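Local coordinates for protein-L-isoaspartate O-methyltransferase beta-aspartate methyltransferase (Plasmodium falciparum, PDB 2PBF), which probably repairs damaged proteins by transferring a methyl group from S-adenosylmethionine to the carboxylate of L-isoaspartyl residues, at residues Asn148-Asn153 with Ala170-Leu175; Glu174-Leu179 with Val222-Asn227. One frame throughout, in Å; residues are numbered along the deposited sequence.

Interaction 1: Asn148-Asn153 with Ala170-Leu175; sequences NIYQVN and ASASEL. With SAH (S-adenosyl-L-homocysteine), chain C.
Y150 meets A172 and E174 through its phenol end, but only slightly: OH lies 4.0 Å from A172 CB. CG stands anti to the carbonyl carbon (chi1 -76°), which sends the ring out toward 170-175. SAH N6 lies obliquely by the ring, 3.8 Å from Y150 CD2.

Water makes the polar joint. Water 1, in the ring plane at the phenol edge, accepts from Y150 OH at 2.5 Å and donates to both the backbone O and the carboxylate OE2 of E174. Water 2 donates to Y150 OH at 2.8 Å and takes the backbone N-H of S173. E174 OE2 also has K226 NZ as its salt-bridge partner.

N148 OD1 accepts from SAH N6 at 2.8 Å and from Y150 N at 2.8 Å, the latter closing an Asx turn. That N-H points straight (165°), though Y150 N is tilted from the N148 carbonyl plane; the N6 bond is more bent. I149 N donates to SAH N1 at 3.1 Å, nearly straight at 167°.

One amide oxygen thus fixes the turn and recognises the amino group, while N1 must offer a lone pair, a pattern that suits adenine; the two waters carry the phenol's polar link to 170-175.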
# COMPACT_ATOMS: atom_id res chain seq x y z
N ASN A 148 -0.98 -8.42 12.47
CA ASN A 148 0.27 -8.85 11.90
C ASN A 148 0.00 -9.92 10.86
O ASN A 148 -0.70 -10.89 11.13
CB ASN A 148 1.18 -9.42 12.99
CG ASN A 148 2.57 -9.72 12.49
OD1 ASN A 148 2.77 -10.21 11.36
ND2 ASN A 148 3.56 -9.43 13.32
N ILE A 149 0.58 -9.74 9.67
CA ILE A 149 0.32 -10.62 8.53
C ILE A 149 0.76 -12.07 8.82
O ILE A 149 0.24 -13.02 8.23
CB ILE A 149 0.99 -10.06 7.25
CG1 ILE A 149 0.59 -10.87 6.01
CG2 ILE A 149 2.52 -9.99 7.39
CD1 ILE A 149 -0.88 -10.86 5.67
N TYR A 150 1.72 -12.20 9.74
CA TYR A 150 2.32 -13.48 10.11
C TYR A 150 1.49 -14.21 11.17
O TYR A 150 1.82 -15.33 11.56
CB TYR A 150 3.75 -13.27 10.65
CG TYR A 150 4.81 -12.97 9.60
CD1 TYR A 150 5.20 -13.94 8.68
CD2 TYR A 150 5.43 -11.73 9.55
CE1 TYR A 150 6.17 -13.67 7.71
CE2 TYR A 150 6.41 -11.45 8.61
CZ TYR A 150 6.78 -12.42 7.70
OH TYR A 150 7.76 -12.14 6.77
N GLN A 151 0.43 -13.57 11.64
CA GLN A 151 -0.44 -14.15 12.65
C GLN A 151 -1.84 -14.40 12.12
O GLN A 151 -2.82 -14.33 12.86
CB GLN A 151 -0.46 -13.27 13.89
CG GLN A 151 0.91 -13.12 14.51
CD GLN A 151 0.86 -12.47 15.87
OE1 GLN A 151 0.90 -13.16 16.90
NE2 GLN A 151 0.75 -11.14 15.89
N VAL A 152 -1.92 -14.73 10.84
CA VAL A 152 -3.18 -14.97 10.15
C VAL A 152 -3.32 -16.48 9.97
O VAL A 152 -2.68 -17.08 9.09
CB VAL A 152 -3.26 -14.18 8.81
CG1 VAL A 152 -4.46 -14.60 7.97
CG2 VAL A 152 -3.29 -12.67 9.06
N ASN A 153 -4.15 -17.09 10.81
CA ASN A 153 -4.39 -18.53 10.80
C ASN A 153 -5.23 -19.00 9.61
O ASN A 153 -5.67 -18.19 8.78
CB ASN A 153 -5.02 -18.98 12.11
CG ASN A 153 -6.35 -18.30 12.38
OD1 ASN A 153 -7.26 -18.36 11.56
ND2 ASN A 153 -6.47 -17.67 13.54
N ALA A 170 6.69 -3.04 3.84
CA ALA A 170 7.75 -3.36 4.77
C ALA A 170 8.50 -4.56 4.21
O ALA A 170 7.94 -5.39 3.50
CB ALA A 170 7.19 -3.65 6.18
N SER A 171 9.81 -4.59 4.50
CA SER A 171 10.71 -5.57 3.95
C SER A 171 10.69 -6.89 4.72
O SER A 171 10.69 -6.92 5.95
CB SER A 171 12.12 -5.01 3.98
OG SER A 171 13.01 -5.96 3.46
N ALA A 172 10.70 -7.98 3.96
CA ALA A 172 10.59 -9.31 4.52
C ALA A 172 11.92 -10.03 4.39
O ALA A 172 12.59 -9.95 3.35
CB ALA A 172 9.52 -10.09 3.77
N SER A 173 12.29 -10.76 5.45
CA SER A 173 13.48 -11.63 5.43
C SER A 173 13.40 -12.66 4.30
O SER A 173 14.41 -13.05 3.72
CB SER A 173 13.68 -12.32 6.79
OG SER A 173 12.57 -13.12 7.16
N GLU A 174 12.17 -13.09 4.00
CA GLU A 174 11.87 -13.96 2.84
C GLU A 174 10.39 -13.84 2.47
O GLU A 174 9.59 -13.36 3.28
CB GLU A 174 12.29 -15.42 3.10
CG GLU A 174 11.40 -16.20 4.09
CD GLU A 174 11.76 -15.95 5.55
OE1 GLU A 174 12.94 -16.11 5.92
OE2 GLU A 174 10.84 -15.60 6.32
N LEU A 175 10.05 -14.29 1.26
CA LEU A 175 8.70 -14.19 0.68
C LEU A 175 7.67 -14.94 1.49
O LEU A 175 7.65 -16.17 1.45
CB LEU A 175 8.70 -14.76 -0.75
CG LEU A 175 7.66 -14.34 -1.80
CD1 LEU A 175 7.20 -15.55 -2.56
CD2 LEU A 175 6.44 -13.58 -1.24
N SAH C . 2.51 2.19 3.39
CA SAH C . 2.96 2.75 4.68
CB SAH C . 4.30 2.16 5.04
CG SAH C . 4.53 2.35 6.54
SD SAH C . 6.10 1.65 7.05
C SAH C . 3.03 4.28 4.69
O SAH C . 3.55 4.86 3.73
OXT SAH C . 2.56 4.96 5.64
C5' SAH C . 5.57 -0.08 7.09
C4' SAH C . 4.47 -0.42 8.11
O4' SAH C . 4.44 -1.82 8.21
C3' SAH C . 4.66 0.10 9.53
O3' SAH C . 3.55 0.91 9.87
C2' SAH C . 4.74 -1.16 10.39
O2' SAH C . 4.10 -0.99 11.64
C1' SAH C . 4.01 -2.16 9.52
N9 SAH C . 4.38 -3.58 9.73
C8 SAH C . 5.63 -4.06 9.99
N7 SAH C . 5.55 -5.41 10.06
C5 SAH C . 4.27 -5.80 9.88
C6 SAH C . 3.64 -7.05 9.88
N6 SAH C . 4.30 -8.18 10.10
N1 SAH C . 2.29 -7.13 9.62
C2 SAH C . 1.57 -5.97 9.39
N3 SAH C . 2.21 -4.76 9.41
C4 SAH C . 3.53 -4.66 9.65
O HOH W 1 8.60 -14.18 5.70
O HOH W 2 10.05 -10.67 7.55

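Interaction 2: Glu174-Leu179 with Val222-Asn227; sequences ELPEIL and VSLKKN. With SAH (S-adenosyl-L-homocysteine), chain C.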
# COMPACT_ATOMS: atom_id res chain seq x y z
N GLU A 174 12.17 -13.09 4.00
CA GLU A 174 11.87 -13.96 2.84
C GLU A 174 10.39 -13.84 2.47
O GLU A 174 9.59 -13.36 3.28
CB GLU A 174 12.29 -15.42 3.10
CG GLU A 174 11.40 -16.20 4.09
CD GLU A 174 11.76 -15.95 5.55
OE1 GLU A 174 12.94 -16.11 5.92
OE2 GLU A 174 10.84 -15.60 6.32
N LEU A 175 10.05 -14.29 1.26
CA LEU A 175 8.70 -14.19 0.68
C LEU A 175 7.67 -14.94 1.49
O LEU A 175 7.65 -16.17 1.45
CB LEU A 175 8.70 -14.76 -0.75
CG LEU A 175 7.66 -14.34 -1.80
CD1 LEU A 175 7.20 -15.55 -2.56
CD2 LEU A 175 6.44 -13.58 -1.24
N PRO A 176 6.79 -14.23 2.22
CA PRO A 176 5.90 -14.99 3.09
C PRO A 176 4.89 -15.77 2.26
O PRO A 176 4.27 -15.22 1.35
CB PRO A 176 5.23 -13.91 3.95
CG PRO A 176 6.06 -12.64 3.71
CD PRO A 176 6.52 -12.78 2.31
N GLU A 177 4.76 -17.05 2.55
CA GLU A 177 3.93 -17.96 1.74
C GLU A 177 2.43 -17.64 1.81
O GLU A 177 1.71 -17.81 0.82
CB GLU A 177 4.24 -19.42 2.12
CG GLU A 177 3.78 -20.48 1.13
CD GLU A 177 4.14 -20.19 -0.33
OE1 GLU A 177 5.15 -19.48 -0.59
OE2 GLU A 177 3.41 -20.68 -1.23
N ILE A 178 1.96 -17.14 2.95
CA ILE A 178 0.62 -16.57 3.07
C ILE A 178 0.30 -15.55 1.97
O ILE A 178 -0.78 -15.60 1.35
CB ILE A 178 0.33 -15.93 4.45
CG1 ILE A 178 -1.08 -15.34 4.44
CG2 ILE A 178 1.37 -14.86 4.83
CD1 ILE A 178 -1.67 -15.12 5.79
N LEU A 179 1.22 -14.62 1.72
CA LEU A 179 0.99 -13.61 0.70
C LEU A 179 0.86 -14.30 -0.65
O LEU A 179 0.02 -13.92 -1.46
CB LEU A 179 2.04 -12.48 0.74
CG LEU A 179 2.08 -11.68 2.06
CD1 LEU A 179 3.21 -10.70 2.13
CD2 LEU A 179 0.78 -10.96 2.34
N VAL A 222 11.24 -0.02 5.94
CA VAL A 222 11.20 -0.54 7.31
C VAL A 222 10.97 -2.06 7.21
O VAL A 222 10.46 -2.57 6.21
CB VAL A 222 10.12 0.17 8.22
CG1 VAL A 222 9.84 1.63 7.77
CG2 VAL A 222 8.82 -0.60 8.27
N SER A 223 11.35 -2.79 8.26
CA SER A 223 11.24 -4.25 8.29
C SER A 223 9.82 -4.80 8.54
O SER A 223 9.07 -4.29 9.40
CB SER A 223 12.19 -4.80 9.36
OG SER A 223 12.22 -6.21 9.27
N LEU A 224 9.46 -5.86 7.82
CA LEU A 224 8.22 -6.61 8.08
C LEU A 224 8.46 -7.58 9.25
O LEU A 224 8.97 -8.68 9.06
CB LEU A 224 7.75 -7.37 6.84
CG LEU A 224 6.35 -7.99 6.88
CD1 LEU A 224 5.30 -6.90 6.81
CD2 LEU A 224 6.19 -9.01 5.77
N LYS A 225 8.07 -7.14 10.45
CA LYS A 225 8.35 -7.82 11.71
C LYS A 225 7.46 -9.03 11.96
O LYS A 225 6.23 -8.94 11.89
CB LYS A 225 8.20 -6.83 12.87
CG LYS A 225 9.27 -5.76 12.98
CD LYS A 225 9.07 -4.97 14.27
CE LYS A 225 10.05 -3.80 14.42
NZ LYS A 225 11.50 -4.21 14.53
N LYS A 226 8.10 -10.15 12.29
CA LYS A 226 7.42 -11.42 12.52
C LYS A 226 6.72 -11.54 13.87
O LYS A 226 5.84 -12.37 14.05
CB LYS A 226 8.39 -12.57 12.32
CG LYS A 226 8.64 -12.88 10.87
CD LYS A 226 9.72 -13.89 10.73
CE LYS A 226 9.82 -14.35 9.31
NZ LYS A 226 10.95 -15.29 9.17
N ASN A 227 7.12 -10.71 14.83
CA ASN A 227 6.36 -10.65 16.07
C ASN A 227 6.07 -9.22 16.47
O ASN A 227 5.63 -8.44 15.62
CB ASN A 227 7.05 -11.42 17.21
CG ASN A 227 8.55 -11.15 17.29
OD1 ASN A 227 8.99 -10.05 17.66
ND2 ASN A 227 9.35 -12.16 16.95
OXT ASN A 227 6.26 -8.82 17.63
N SAH C . 2.51 2.19 3.39
CA SAH C . 2.96 2.75 4.68
CB SAH C . 4.30 2.16 5.04
CG SAH C . 4.53 2.35 6.54
SD SAH C . 6.10 1.65 7.05
C SAH C . 3.03 4.28 4.69
O SAH C . 3.55 4.86 3.73
OXT SAH C . 2.56 4.96 5.64
C5' SAH C . 5.57 -0.08 7.09
C4' SAH C . 4.47 -0.42 8.11
O4' SAH C . 4.44 -1.82 8.21
C3' SAH C . 4.66 0.10 9.53
O3' SAH C . 3.55 0.91 9.87
C2' SAH C . 4.74 -1.16 10.39
O2' SAH C . 4.10 -0.99 11.64
C1' SAH C . 4.01 -2.16 9.52
N9 SAH C . 4.38 -3.58 9.73
C8 SAH C . 5.63 -4.06 9.99
N7 SAH C . 5.55 -5.41 10.06
C5 SAH C . 4.27 -5.80 9.88
C6 SAH C . 3.64 -7.05 9.88
N6 SAH C . 4.30 -8.18 10.10
N1 SAH C . 2.29 -7.13 9.62
C2 SAH C . 1.57 -5.97 9.39
N3 SAH C . 2.21 -4.76 9.41
C4 SAH C . 3.53 -4.66 9.65
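K226 and E174 form the salt bridge that joins the C-terminal tail to the loop leading into helix 177-182: NZ lies 2.9 Å from OE2 and approaches on that oxygen's syn side. The two side chains cross at about a right angle. K226 is extended beyond CG, whereas E174 is bent at chi2 (-82°), a fold that carries its carboxylate back to the lysine although its CB points away from the tail. S173 OG adds a weak bond to the same ammonium.

The apolar contact is made by P176 and L224, which reach toward each other tip to tip, CG to CD2 at 4.2 Å. With CG anti to the backbone N (chi1 -169°), L224 splits its methyls between two partners: CD2 faces the proline, while CD1 lies over one face of the SAH adenine, 3.4 Å from its C5. V222 CG2 packs nearer the sulfur end, 3.5 Å from SAH C5'.

Backbone atoms of K225 grip the adenine. Its N donates to SAH N7 at 3.1 Å, and its O accepts a weak bond from SAH N6 at 2.7 Å; N148 ND2 donates to that same O.

P176 is the N-cap residue of helix 177-182 and also rests on I191 of strand 187-195. L179, one turn further on, packs against strands 163-168, 187-195 and 83-87, and L224 touches V87 of the last. The L224 side chain therefore lies between the adenine and P176 at the start of this helix, near the middle strands of the Rossmann-like sheet.

From the N terminus, the chain leaves strand 142-146 through 148-153, passes helix 154-160 and strand 163-168, and reaches 170-175, where interaction 1 closes a short loop of 16 intervening residues. Interaction 2 starts on the shared residues E174 and L175 and closes a longer loop of 42, running from the end of helix 177-182 through the strands from 183-184 to 212-219 before the C-terminal tail. The loops follow one another, overlapping at that shared stretch. Their centres are about 2 Å apart, and probable backbone bonds between S171 and both V222 and L224 join them. Together they bring loops after strands 142-146, 163-168 and 212-219 around the SAH site.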